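Local coordinates for protein putative dehydrogenase (Pseudomonas fluorescens, PDB 6UUG) that oxidises methanesulfinate as the monooxygenase component of a two-component, flavin-dependent system in bacterial sulfur assimilation, at residues Glu60-Ile74 and Ile102-Ala114. Sequence-based numbering, arbitrary orientation.
Sequences ERDALRDSGLLALSI and IAHVFGFHHLMLA
His109 and His110 of helix 102-114 reach into the turn that follows helix 60-67 and bond to its carbonyls and to the Ser73 hydroxyl. His109 NE2 donates to Leu70 O at 2.8 Å. The bond is nearly straight (163°), lies in the carbonyl plane and uses a lone pair. CG of His109 is anti to the backbone N (chi1 162°), which swings the ring across Leu70. Leu70 CD2 then sits over the centre of one ring face, a CH-pi contact 3.8 Å from the centroid. His109 ND1 accepts from the backbone N of Trp139, so both ring nitrogens are engaged. A leucine in place of His109 would probably leave Leu70 O without this donor and Trp139 N without its acceptor.

The His110 ring lies with one face over CD2 of His109 and meets the turn with its edge. Its ND1 shares a hydrogen bond of 2.8 Å with Ser73 OG. Its NE2 makes a weak, bent bond to Leu69 O (3.1 Å). Water 1 joins Ser73 OG to His110 O.

Phe106 turns its ring edge to Leu69, with CE1 3.8 Å from Leu69 CB. Ile74 CD1 meets Leu113 CD1 at 3.7 Å, the two side chains crossing at about a right angle. Arg61 NH1 packs against Val105 CB, while its NE forms a salt bridge to Asp173.

The two helix segments cross at -43° within the N-terminal helical domain of the acyl-CoA dehydrogenase fold. Helix 85-96 packs on Phe106 and Leu64, helix 122-135 on Ile74 and Leu113, and helix 32-53 on Ile102. Phe138, just before strand 139-142, meets His109 and Arg61.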
ATOM      1  N   GLU A  60      -5.786 -38.690  -8.760  1.00 44.30           N
ATOM      2  CA  GLU A  60      -6.668 -37.555  -9.021  1.00 39.83           C
ATOM      3  C   GLU A  60      -6.898 -37.367 -10.517  1.00 39.66           C
ATOM      4  O   GLU A  60      -8.004 -37.019 -10.941  1.00 37.75           O
ATOM      5  CB  GLU A  60      -6.083 -36.284  -8.395  1.00 44.11           C
ATOM      6  CG  GLU A  60      -6.074 -36.272  -6.866  1.00 44.73           C
ATOM      7  CD  GLU A  60      -5.135 -37.309  -6.244  1.00 50.09           C
ATOM      8  OE1 GLU A  60      -4.064 -37.592  -6.833  1.00 50.44           O
ATOM      9  OE2 GLU A  60      -5.479 -37.852  -5.168  1.00 51.62           O
ATOM     10  N   ARG A  61      -5.865 -37.593 -11.329  1.00 39.55           N
ATOM     11  CA  ARG A  61      -6.029 -37.488 -12.774  1.00 39.80           C
ATOM     12  C   ARG A  61      -6.970 -38.566 -13.296  1.00 42.79           C
ATOM     13  O   ARG A  61      -7.789 -38.305 -14.183  1.00 37.24           O
ATOM     14  CB  ARG A  61      -4.665 -37.565 -13.465  1.00 38.63           C
ATOM     15  CG  ARG A  61      -3.734 -36.384 -13.137  1.00 42.70           C
ATOM     16  CD  ARG A  61      -2.325 -36.587 -13.685  1.00 41.25           C
ATOM     17  NE  ARG A  61      -2.335 -36.691 -15.137  1.00 40.31           N
ATOM     18  CZ  ARG A  61      -2.216 -35.661 -15.968  1.00 41.41           C
ATOM     19  NH1 ARG A  61      -2.059 -34.421 -15.497  1.00 39.34           N
ATOM     20  NH2 ARG A  61      -2.257 -35.868 -17.277  1.00 40.76           N
ATOM     21  N   ASP A  62      -6.887 -39.785 -12.743  1.00 38.99           N
ATOM     22  CA  ASP A  62      -7.836 -40.825 -13.141  1.00 43.54           C
ATOM     23  C   ASP A  62      -9.256 -40.472 -12.708  1.00 42.40           C
ATOM     24  O   ASP A  62     -10.221 -40.765 -13.424  1.00 39.85           O
ATOM     25  CB  ASP A  62      -7.423 -42.182 -12.558  1.00 48.40           C
ATOM     26  CG  ASP A  62      -6.225 -42.795 -13.275  1.00 49.88           C
ATOM     27  OD1 ASP A  62      -5.909 -42.372 -14.412  1.00 48.69           O
ATOM     28  OD2 ASP A  62      -5.602 -43.708 -12.691  1.00 52.66           O
ATOM     29  N   ALA A  63      -9.404 -39.845 -11.538  1.00 39.57           N
ATOM     30  CA  ALA A  63     -10.722 -39.393 -11.104  1.00 40.71           C
ATOM     31  C   ALA A  63     -11.306 -38.372 -12.075  1.00 39.47           C
ATOM     32  O   ALA A  63     -12.518 -38.352 -12.306  1.00 39.82           O
ATOM     33  CB  ALA A  63     -10.639 -38.811  -9.694  1.00 39.75           C
ATOM     34  N   LEU A  64     -10.460 -37.508 -12.643  1.00 40.58           N
ATOM     35  CA  LEU A  64     -10.912 -36.611 -13.705  1.00 35.97           C
ATOM     36  C   LEU A  64     -11.329 -37.389 -14.949  1.00 39.83           C
ATOM     37  O   LEU A  64     -12.360 -37.083 -15.561  1.00 38.74           O
ATOM     38  CB  LEU A  64      -9.812 -35.598 -14.045  1.00 39.99           C
ATOM     39  CG  LEU A  64      -9.542 -34.532 -12.978  1.00 37.56           C
ATOM     40  CD1 LEU A  64      -8.343 -33.675 -13.392  1.00 35.69           C
ATOM     41  CD2 LEU A  64     -10.758 -33.663 -12.785  1.00 38.79           C
ATOM     42  N   ARG A  65     -10.545 -38.397 -15.338  1.00 38.94           N
ATOM     43  CA  ARG A  65     -10.917 -39.235 -16.479  1.00 39.25           C
ATOM     44  C   ARG A  65     -12.310 -39.830 -16.303  1.00 38.09           C
ATOM     45  O   ARG A  65     -13.154 -39.749 -17.204  1.00 42.84           O
ATOM     46  CB  ARG A  65      -9.887 -40.347 -16.675  1.00 41.85           C
ATOM     47  CG  ARG A  65      -8.584 -39.888 -17.284  1.00 40.00           C
ATOM     48  CD  ARG A  65      -7.603 -41.034 -17.424  1.00 42.74           C
ATOM     49  NE  ARG A  65      -6.442 -40.592 -18.185  1.00 40.34           N
ATOM     50  CZ  ARG A  65      -5.313 -40.139 -17.648  1.00 44.54           C
ATOM     51  NH1 ARG A  65      -5.154 -40.104 -16.330  1.00 41.24           N
ATOM     52  NH2 ARG A  65      -4.327 -39.737 -18.441  1.00 42.58           N
ATOM     53  N   ASP A  66     -12.580 -40.401 -15.127  1.00 43.65           N
ATOM     54  CA  ASP A  66     -13.860 -41.055 -14.880  1.00 42.68           C
ATOM     55  C   ASP A  66     -15.015 -40.071 -14.734  1.00 47.01           C
ATOM     56  O   ASP A  66     -16.167 -40.459 -14.934  1.00 43.48           O
ATOM     57  CB  ASP A  66     -13.745 -41.932 -13.634  1.00 45.64           C
ATOM     58  CG  ASP A  66     -12.748 -43.067 -13.815  1.00 49.94           C
ATOM     59  OD1 ASP A  66     -12.431 -43.399 -14.980  1.00 50.15           O
ATOM     60  OD2 ASP A  66     -12.285 -43.624 -12.797  1.00 53.77           O
ATOM     61  N   SER A  67     -14.734 -38.802 -14.410  1.00 41.04           N
ATOM     62  CA  SER A  67     -15.790 -37.826 -14.140  1.00 38.28           C
ATOM     63  C   SER A  67     -16.538 -37.383 -15.389  1.00 35.88           C
ATOM     64  O   SER A  67     -17.655 -36.862 -15.275  1.00 39.97           O
ATOM     65  CB  SER A  67     -15.196 -36.583 -13.474  1.00 38.66           C
ATOM     66  OG  SER A  67     -14.395 -35.866 -14.409  1.00 37.27           O
ATOM     67  N   GLY A  68     -15.942 -37.542 -16.565  1.00 34.50           N
ATOM     68  CA  GLY A  68     -16.462 -36.956 -17.777  1.00 39.05           C
ATOM     69  C   GLY A  68     -15.992 -35.545 -18.062  1.00 37.60           C
ATOM     70  O   GLY A  68     -16.172 -35.064 -19.188  1.00 34.59           O
ATOM     71  N   LEU A  69     -15.384 -34.869 -17.087  1.00 35.77           N
ATOM     72  CA  LEU A  69     -15.098 -33.447 -17.256  1.00 33.28           C
ATOM     73  C   LEU A  69     -13.961 -33.172 -18.238  1.00 34.34           C
ATOM     74  O   LEU A  69     -13.762 -32.009 -18.608  1.00 34.37           O
ATOM     75  CB  LEU A  69     -14.794 -32.800 -15.898  1.00 36.32           C
ATOM     76  CG  LEU A  69     -15.924 -32.821 -14.857  1.00 35.89           C
ATOM     77  CD1 LEU A  69     -15.435 -32.348 -13.474  1.00 35.95           C
ATOM     78  CD2 LEU A  69     -17.124 -31.994 -15.296  1.00 38.72           C
ATOM     79  N   LEU A  70     -13.209 -34.184 -18.678  1.00 33.52           N
ATOM     80  CA  LEU A  70     -12.238 -33.910 -19.737  1.00 33.78           C
ATOM     81  C   LEU A  70     -12.909 -33.575 -21.063  1.00 31.73           C
ATOM     82  O   LEU A  70     -12.246 -33.057 -21.968  1.00 32.13           O
ATOM     83  CB  LEU A  70     -11.278 -35.082 -19.918  1.00 32.68           C
ATOM     84  CG  LEU A  70     -10.339 -35.386 -18.750  1.00 33.07           C
ATOM     85  CD1 LEU A  70      -9.377 -36.509 -19.126  1.00 35.07           C
ATOM     86  CD2 LEU A  70      -9.555 -34.136 -18.298  1.00 32.90           C
ATOM     87  N   ALA A  71     -14.209 -33.827 -21.192  1.00 36.73           N
ATOM     88  CA  ALA A  71     -14.967 -33.458 -22.378  1.00 32.09           C
ATOM     89  C   ALA A  71     -15.832 -32.222 -22.141  1.00 33.11           C
ATOM     90  O   ALA A  71     -16.734 -31.940 -22.933  1.00 35.15           O
ATOM     91  CB  ALA A  71     -15.837 -34.637 -22.839  1.00 34.10           C
ATOM     92  N   LEU A  72     -15.558 -31.475 -21.067  1.00 33.65           N
ATOM     93  CA  LEU A  72     -16.432 -30.365 -20.689  1.00 34.17           C
ATOM     94  C   LEU A  72     -16.533 -29.322 -21.797  1.00 28.05           C
ATOM     95  O   LEU A  72     -17.625 -28.811 -22.086  1.00 31.40           O
ATOM     96  CB  LEU A  72     -15.917 -29.729 -19.392  1.00 34.00           C
ATOM     97  CG  LEU A  72     -16.729 -28.578 -18.793  1.00 32.18           C
ATOM     98  CD1 LEU A  72     -18.158 -29.045 -18.537  1.00 31.55           C
ATOM     99  CD2 LEU A  72     -16.088 -28.104 -17.473  1.00 30.84           C
ATOM    100  N   SER A  73     -15.402 -28.971 -22.413  1.00 28.58           N
ATOM    101  CA  SER A  73     -15.363 -27.917 -23.422  1.00 29.84           C
ATOM    102  C   SER A  73     -15.721 -28.403 -24.823  1.00 32.81           C
ATOM    103  O   SER A  73     -15.891 -27.570 -25.719  1.00 33.48           O
ATOM    104  CB  SER A  73     -13.973 -27.277 -23.471  1.00 29.76           C
ATOM    105  OG  SER A  73     -13.015 -28.218 -23.897  1.00 33.62           O
ATOM    106  N   ILE A  74     -15.854 -29.709 -25.026  1.00 33.01           N
ATOM    107  CA  ILE A  74     -16.116 -30.251 -26.364  1.00 31.74           C
ATOM    108  C   ILE A  74     -17.618 -30.192 -26.633  1.00 32.75           C
ATOM    109  O   ILE A  74     -18.405 -30.588 -25.762  1.00 33.30           O
ATOM    110  CB  ILE A  74     -15.581 -31.681 -26.465  1.00 34.56           C
ATOM    111  CG1 ILE A  74     -14.048 -31.666 -26.345  1.00 34.80           C
ATOM    112  CG2 ILE A  74     -16.012 -32.344 -27.770  1.00 32.93           C
ATOM    113  CD1 ILE A  74     -13.439 -33.032 -26.032  1.00 36.73           C
ATOM    114  N   ILE A 102      -3.958 -29.445  -9.726  1.00 33.38           N
ATOM    115  CA  ILE A 102      -5.006 -30.103 -10.499  1.00 31.28           C
ATOM    116  C   ILE A 102      -5.753 -29.079 -11.345  1.00 34.05           C
ATOM    117  O   ILE A 102      -6.074 -29.331 -12.515  1.00 32.51           O
ATOM    118  CB  ILE A 102      -5.940 -30.876  -9.548  1.00 34.86           C
ATOM    119  CG1 ILE A 102      -5.266 -32.186  -9.140  1.00 44.05           C
ATOM    120  CG2 ILE A 102      -7.290 -31.160 -10.191  1.00 38.54           C
ATOM    121  CD1 ILE A 102      -5.074 -33.150 -10.308  1.00 43.67           C
ATOM    122  N   ALA A 103      -6.024 -27.897 -10.778  1.00 32.42           N
ATOM    123  CA  ALA A 103      -6.698 -26.867 -11.563  1.00 32.60           C
ATOM    124  C   ALA A 103      -5.880 -26.503 -12.792  1.00 32.25           C
ATOM    125  O   ALA A 103      -6.433 -26.303 -13.880  1.00 30.66           O
ATOM    126  CB  ALA A 103      -6.955 -25.629 -10.706  1.00 29.97           C
ATOM    127  N   HIS A 104      -4.555 -26.429 -12.633  1.00 32.60           N
ATOM    128  CA  HIS A 104      -3.659 -26.047 -13.725  1.00 35.09           C
ATOM    129  C   HIS A 104      -3.667 -27.071 -14.853  1.00 33.67           C
ATOM    130  O   HIS A 104      -3.811 -26.715 -16.024  1.00 32.76           O
ATOM    131  CB  HIS A 104      -2.250 -25.874 -13.162  1.00 33.69           C
ATOM    132  CG  HIS A 104      -1.271 -25.229 -14.096  1.00 35.58           C
ATOM    133  ND1 HIS A 104      -0.185 -24.518 -13.632  1.00 42.43           N
ATOM    134  CD2 HIS A 104      -1.188 -25.200 -15.447  1.00 40.33           C
ATOM    135  CE1 HIS A 104       0.522 -24.075 -14.657  1.00 43.98           C
ATOM    136  NE2 HIS A 104      -0.062 -24.478 -15.770  1.00 40.99           N
ATOM    137  N   VAL A 105      -3.476 -28.351 -14.526  1.00 31.56           N
ATOM    138  CA  VAL A 105      -3.426 -29.335 -15.602  1.00 32.15           C
ATOM    139  C   VAL A 105      -4.798 -29.523 -16.224  1.00 29.36           C
ATOM    140  O   VAL A 105      -4.894 -29.799 -17.418  1.00 30.73           O
ATOM    141  CB  VAL A 105      -2.847 -30.674 -15.113  1.00 29.89           C
ATOM    142  CG1 VAL A 105      -1.359 -30.501 -14.829  1.00 34.98           C
ATOM    143  CG2 VAL A 105      -3.604 -31.184 -13.910  1.00 35.46           C
ATOM    144  N   PHE A 106      -5.873 -29.377 -15.441  1.00 30.24           N
ATOM    145  CA  PHE A 106      -7.221 -29.449 -16.011  1.00 31.49           C
ATOM    146  C   PHE A 106      -7.470 -28.281 -16.962  1.00 31.17           C
ATOM    147  O   PHE A 106      -7.927 -28.473 -18.099  1.00 30.74           O
ATOM    148  CB  PHE A 106      -8.264 -29.476 -14.889  1.00 30.54           C
ATOM    149  CG  PHE A 106      -9.686 -29.530 -15.379  1.00 32.48           C
ATOM    150  CD1 PHE A 106     -10.237 -30.730 -15.805  1.00 35.84           C
ATOM    151  CD2 PHE A 106     -10.469 -28.387 -15.415  1.00 32.26           C
ATOM    152  CE1 PHE A 106     -11.544 -30.793 -16.254  1.00 34.30           C
ATOM    153  CE2 PHE A 106     -11.787 -28.441 -15.871  1.00 33.08           C
ATOM    154  CZ  PHE A 106     -12.324 -29.652 -16.290  1.00 31.16           C
ATOM    155  N   GLY A 107      -7.169 -27.061 -16.514  1.00 32.72           N
ATOM    156  CA  GLY A 107      -7.331 -25.904 -17.379  1.00 28.84           C
ATOM    157  C   GLY A 107      -6.460 -25.967 -18.620  1.00 27.64           C
ATOM    158  O   GLY A 107      -6.907 -25.623 -19.719  1.00 31.23           O
ATOM    159  N   PHE A 108      -5.217 -26.438 -18.476  1.00 28.63           N
ATOM    160  CA  PHE A 108      -4.351 -26.538 -19.646  1.00 32.16           C
ATOM    161  C   PHE A 108      -4.822 -27.625 -20.609  1.00 33.27           C
ATOM    162  O   PHE A 108      -4.673 -27.471 -21.820  1.00 31.28           O
ATOM    163  CB  PHE A 108      -2.906 -26.776 -19.214  1.00 36.91           C
ATOM    164  CG  PHE A 108      -2.068 -25.535 -19.250  1.00 38.90           C
ATOM    165  CD1 PHE A 108      -2.588 -24.327 -18.829  1.00 42.03           C
ATOM    166  CD2 PHE A 108      -0.760 -25.575 -19.709  1.00 49.12           C
ATOM    167  CE1 PHE A 108      -1.818 -23.168 -18.866  1.00 48.87           C
ATOM    168  CE2 PHE A 108       0.014 -24.425 -19.745  1.00 50.42           C
ATOM    169  CZ  PHE A 108      -0.518 -23.223 -19.321  1.00 46.04           C
ATOM    170  N   HIS A 109      -5.397 -28.717 -20.095  1.00 32.75           N
ATOM    171  CA  HIS A 109      -6.033 -29.697 -20.972  1.00 31.87           C
ATOM    172  C   HIS A 109      -7.052 -29.022 -21.898  1.00 29.49           C
ATOM    173  O   HIS A 109      -7.014 -29.194 -23.122  1.00 30.00           O
ATOM    174  CB  HIS A 109      -6.675 -30.800 -20.117  1.00 29.88           C
ATOM    175  CG  HIS A 109      -7.705 -31.608 -20.837  1.00 34.07           C
ATOM    176  ND1 HIS A 109      -7.386 -32.720 -21.587  1.00 34.05           N
ATOM    177  CD2 HIS A 109      -9.048 -31.457 -20.934  1.00 32.34           C
ATOM    178  CE1 HIS A 109      -8.492 -33.223 -22.111  1.00 33.01           C
ATOM    179  NE2 HIS A 109      -9.513 -32.472 -21.736  1.00 34.65           N
ATOM    180  N   HIS A 110      -7.945 -28.200 -21.340  1.00 30.82           N
ATOM    181  CA  HIS A 110      -8.947 -27.584 -22.216  1.00 29.39           C
ATOM    182  C   HIS A 110      -8.333 -26.510 -23.106  1.00 30.74           C
ATOM    183  O   HIS A 110      -8.836 -26.253 -24.210  1.00 31.89           O
ATOM    184  CB  HIS A 110     -10.111 -27.047 -21.376  1.00 30.17           C
ATOM    185  CG  HIS A 110     -10.928 -28.141 -20.759  1.00 30.58           C
ATOM    186  ND1 HIS A 110     -11.764 -28.941 -21.506  1.00 33.13           N
ATOM    187  CD2 HIS A 110     -10.981 -28.620 -19.492  1.00 32.31           C
ATOM    188  CE1 HIS A 110     -12.323 -29.846 -20.724  1.00 31.36           C
ATOM    189  NE2 HIS A 110     -11.859 -29.678 -19.497  1.00 31.32           N
ATOM    190  N   LEU A 111      -7.249 -25.873 -22.650  1.00 28.99           N
ATOM    191  CA  LEU A 111      -6.505 -24.965 -23.522  1.00 30.74           C
ATOM    192  C   LEU A 111      -5.891 -25.704 -24.711  1.00 32.44           C
ATOM    193  O   LEU A 111      -5.855 -25.168 -25.826  1.00 30.67           O
ATOM    194  CB  LEU A 111      -5.413 -24.237 -22.726  1.00 29.84           C
ATOM    195  CG  LEU A 111      -4.491 -23.319 -23.533  1.00 32.05           C
ATOM    196  CD1 LEU A 111      -5.241 -22.130 -24.090  1.00 27.60           C
ATOM    197  CD2 LEU A 111      -3.330 -22.830 -22.648  1.00 33.84           C
ATOM    198  N   MET A 112      -5.391 -26.927 -24.497  1.00 33.19           N
ATOM    199  CA  MET A 112      -4.844 -27.694 -25.620  1.00 31.16           C
ATOM    200  C   MET A 112      -5.931 -28.025 -26.637  1.00 30.48           C
ATOM    201  O   MET A 112      -5.706 -27.935 -27.851  1.00 31.88           O
ATOM    202  CB  MET A 112      -4.185 -28.984 -25.128  1.00 31.14           C
ATOM    203  CG  MET A 112      -3.013 -28.796 -24.161  1.00 31.66           C
ATOM    204  SD  MET A 112      -1.779 -27.591 -24.695  1.00 38.55           S
ATOM    205  CE  MET A 112      -1.942 -26.329 -23.424  1.00 36.23           C
ATOM    206  N   LEU A 113      -7.127 -28.385 -26.160  1.00 31.74           N
ATOM    207  CA  LEU A 113      -8.242 -28.611 -27.074  1.00 32.57           C
ATOM    208  C   LEU A 113      -8.607 -27.336 -27.826  1.00 33.86           C
ATOM    209  O   LEU A 113      -8.884 -27.373 -29.029  1.00 32.49           O
ATOM    210  CB  LEU A 113      -9.443 -29.150 -26.299  1.00 33.81           C
ATOM    211  CG  LEU A 113      -9.321 -30.566 -25.746  1.00 32.02           C
ATOM    212  CD1 LEU A 113     -10.579 -30.894 -24.955  1.00 33.46           C
ATOM    213  CD2 LEU A 113      -9.147 -31.551 -26.915  1.00 36.19           C
ATOM    214  N   ALA A 114      -8.595 -26.191 -27.137  1.00 32.45           N
ATOM    215  CA  ALA A 114      -8.853 -24.925 -27.814  1.00 31.56           C
ATOM    216  C   ALA A 114      -7.812 -24.646 -28.884  1.00 32.70           C
ATOM    217  O   ALA A 114      -8.129 -24.047 -29.919  1.00 33.58           O
ATOM    218  CB  ALA A 114      -8.873 -23.772 -26.807  1.00 31.80           C
TER
HETATM  219  O   HOH W   1     -11.515 -26.639 -25.683  1.00 46.00           O